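Side-chain contact in glycosyl hydrolases family 31 family protein (Aspergillus niger, PDB 6DRU), which hydrolyses the alpha-xylosidic bond that links xylose to the non-reducing terminal glucose of xyloglucan oligosaccharides: residues S587-H590 against L591-L595. Numbering follows the deposited sequence.
Sequences SYIH and LRYQL
Ile-589 and Tyr-593 are one helical turn apart and project in the same direction from one face of the helix. The branch methyl CG2 of Ile-589 meets the ring of Tyr-593 at its edge, in the ring plane, 3.9 Å from CE2. CG2 is anti to the backbone N, and CG1 sits beside that N (chi1 -68°), which leaves the CG2 branch leaning toward the later turn. In Tyr-593, CG is anti to the carbonyl carbon (chi1 -71°). This tips the ring toward the preceding turn and brings its CE2 edge to the Ile-589 methyl. The backbone bond under this pair, from Tyr-593 N to Ile-589 O, is weak at 3.3 Å. The phenol hydroxyl of Tyr-593 is bonded to Ser-280 OG and to Tyr-252 N, which fixes the far end of the ring.

A second pair is Tyr-588 and Leu-591, three residues apart. The Leu-591 branch runs alongside the Tyr-588 ring. Its methyl CD2 lies obliquely against that ring, 4.1 Å from CD1.

Helical i to i+4 backbone bonds run beneath these side chains. Leu-591 N bonds to Ser-587 O at 2.8 Å, and Gln-594 N bonds to His-590 O at 2.9 Å. Arg-592 N bonds to Tyr-588 O at 2.9 Å. The buried side chain of Arg-592 carries its guanidinium group out to the carbonyl oxygens of Leu-250, Thr-549, Leu-551 and Pro-552, most of them just before barrel strands 252-254 and 554-555.

These are i to i+3 and i to i+4 side-chain contacts along the last turns of the alpha-helix 582-594, in the TIM-barrel domain of this family 31 glycosidase. Because the Tyr-588 hydroxyl bonds to Gln-699 O of the C-terminal domain, this end of the helix packs between that domain and the barrel.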
loop_
_atom_site.group_PDB
_atom_site.type_symbol
_atom_site.label_atom_id
_atom_site.label_comp_id
_atom_site.label_asym_id
_atom_site.label_seq_id
_atom_site.Cartn_x
_atom_site.Cartn_y
_atom_site.Cartn_z
ATOM N N SER A 587 41.167 16.047 -41.306
ATOM C CA SER A 587 40.901 15.182 -42.451
ATOM C C SER A 587 39.573 14.453 -42.295
ATOM O O SER A 587 38.799 14.345 -43.254
ATOM C CB SER A 587 42.040 14.179 -42.630
ATOM O OG SER A 587 42.002 13.177 -41.628
ATOM N N TYR A 588 39.287 13.950 -41.091
ATOM C CA TYR A 588 38.017 13.272 -40.863
ATOM C C TYR A 588 36.847 14.245 -40.877
ATOM O O TYR A 588 35.727 13.857 -41.225
ATOM C CB TYR A 588 38.069 12.497 -39.547
ATOM C CG TYR A 588 38.790 11.174 -39.669
ATOM C CD1 TYR A 588 38.180 10.086 -40.279
ATOM C CD2 TYR A 588 40.083 11.015 -39.186
ATOM C CE1 TYR A 588 38.833 8.873 -40.400
ATOM C CE2 TYR A 588 40.743 9.806 -39.302
ATOM C CZ TYR A 588 40.114 8.740 -39.909
ATOM O OH TYR A 588 40.764 7.534 -40.027
ATOM N N ILE A 589 37.080 15.504 -40.498
ATOM C CA ILE A 589 36.040 16.521 -40.634
ATOM C C ILE A 589 35.691 16.724 -42.103
ATOM O O ILE A 589 34.513 16.801 -42.474
ATOM C CB ILE A 589 36.484 17.837 -39.968
ATOM C CG1 ILE A 589 36.559 17.667 -38.450
ATOM C CG2 ILE A 589 35.535 18.969 -40.334
ATOM C CD1 ILE A 589 37.000 18.916 -37.717
ATOM N N HIS A 590 36.708 16.812 -42.963
ATOM C CA HIS A 590 36.458 16.951 -44.394
ATOM C C HIS A 590 35.821 15.692 -44.974
ATOM O O HIS A 590 34.927 15.780 -45.824
ATOM C CB HIS A 590 37.760 17.280 -45.122
ATOM C CG HIS A 590 38.150 18.723 -45.039
ATOM N ND1 HIS A 590 39.257 19.155 -44.341
ATOM C CD2 HIS A 590 37.583 19.830 -45.571
ATOM C CE1 HIS A 590 39.354 20.469 -44.445
ATOM N NE2 HIS A 590 38.350 20.903 -45.186
ATOM N N LEU A 591 36.274 14.514 -44.535
ATOM C CA LEU A 591 35.672 13.268 -45.001
ATOM C C LEU A 591 34.195 13.200 -44.634
ATOM O O LEU A 591 33.377 12.682 -45.404
ATOM C CB LEU A 591 36.425 12.070 -44.422
ATOM C CG LEU A 591 35.836 10.688 -44.718
ATOM C CD1 LEU A 591 35.787 10.435 -46.219
ATOM C CD2 LEU A 591 36.627 9.598 -44.008
ATOM N N ARG A 592 33.837 13.716 -43.455
ATOM C CA ARG A 592 32.439 13.741 -43.040
ATOM C C ARG A 592 31.591 14.531 -44.029
ATOM O O ARG A 592 30.513 14.083 -44.437
ATOM C CB ARG A 592 32.326 14.332 -41.634
ATOM C CG ARG A 592 30.902 14.523 -41.138
ATOM C CD ARG A 592 30.243 13.193 -40.824
ATOM N NE ARG A 592 28.859 13.361 -40.391
ATOM C CZ ARG A 592 28.085 12.368 -39.964
ATOM N NH1 ARG A 592 28.556 11.129 -39.914
ATOM N NH2 ARG A 592 26.837 12.613 -39.590
ATOM N N TYR A 593 32.067 15.713 -44.430
ATOM C CA TYR A 593 31.337 16.499 -45.420
ATOM C C TYR A 593 31.366 15.841 -46.793
ATOM O O TYR A 593 30.441 16.034 -47.589
ATOM C CB TYR A 593 31.905 17.916 -45.497
ATOM C CG TYR A 593 31.589 18.758 -44.284
ATOM C CD1 TYR A 593 30.324 19.300 -44.105
ATOM C CD2 TYR A 593 32.552 19.008 -43.316
ATOM C CE1 TYR A 593 30.026 20.068 -42.999
ATOM C CE2 TYR A 593 32.264 19.774 -42.203
ATOM C CZ TYR A 593 30.998 20.303 -42.050
ATOM O OH TYR A 593 30.699 21.069 -40.946
ATOM N N GLN A 594 32.412 15.066 -47.089
ATOM C CA GLN A 594 32.470 14.361 -48.365
ATOM C C GLN A 594 31.438 13.243 -48.434
ATOM O O GLN A 594 30.989 12.881 -49.528
ATOM C CB GLN A 594 33.876 13.807 -48.596
ATOM C CG GLN A 594 34.133 13.331 -50.018
ATOM C CD GLN A 594 35.543 12.809 -50.209
ATOM O OE1 GLN A 594 36.367 12.859 -49.294
ATOM N NE2 GLN A 594 35.831 12.307 -51.404
ATOM N N LEU A 595 31.046 12.695 -47.285
ATOM C CA LEU A 595 30.028 11.659 -47.212
ATOM C C LEU A 595 28.615 12.231 -47.132
ATOM O O LEU A 595 27.681 11.499 -46.784
ATOM C CB LEU A 595 30.290 10.746 -46.011
ATOM C CG LEU A 595 31.525 9.846 -46.081
ATOM C CD1 LEU A 595 32.011 9.486 -44.683
ATOM C CD2 LEU A 595 31.231 8.590 -46.890
#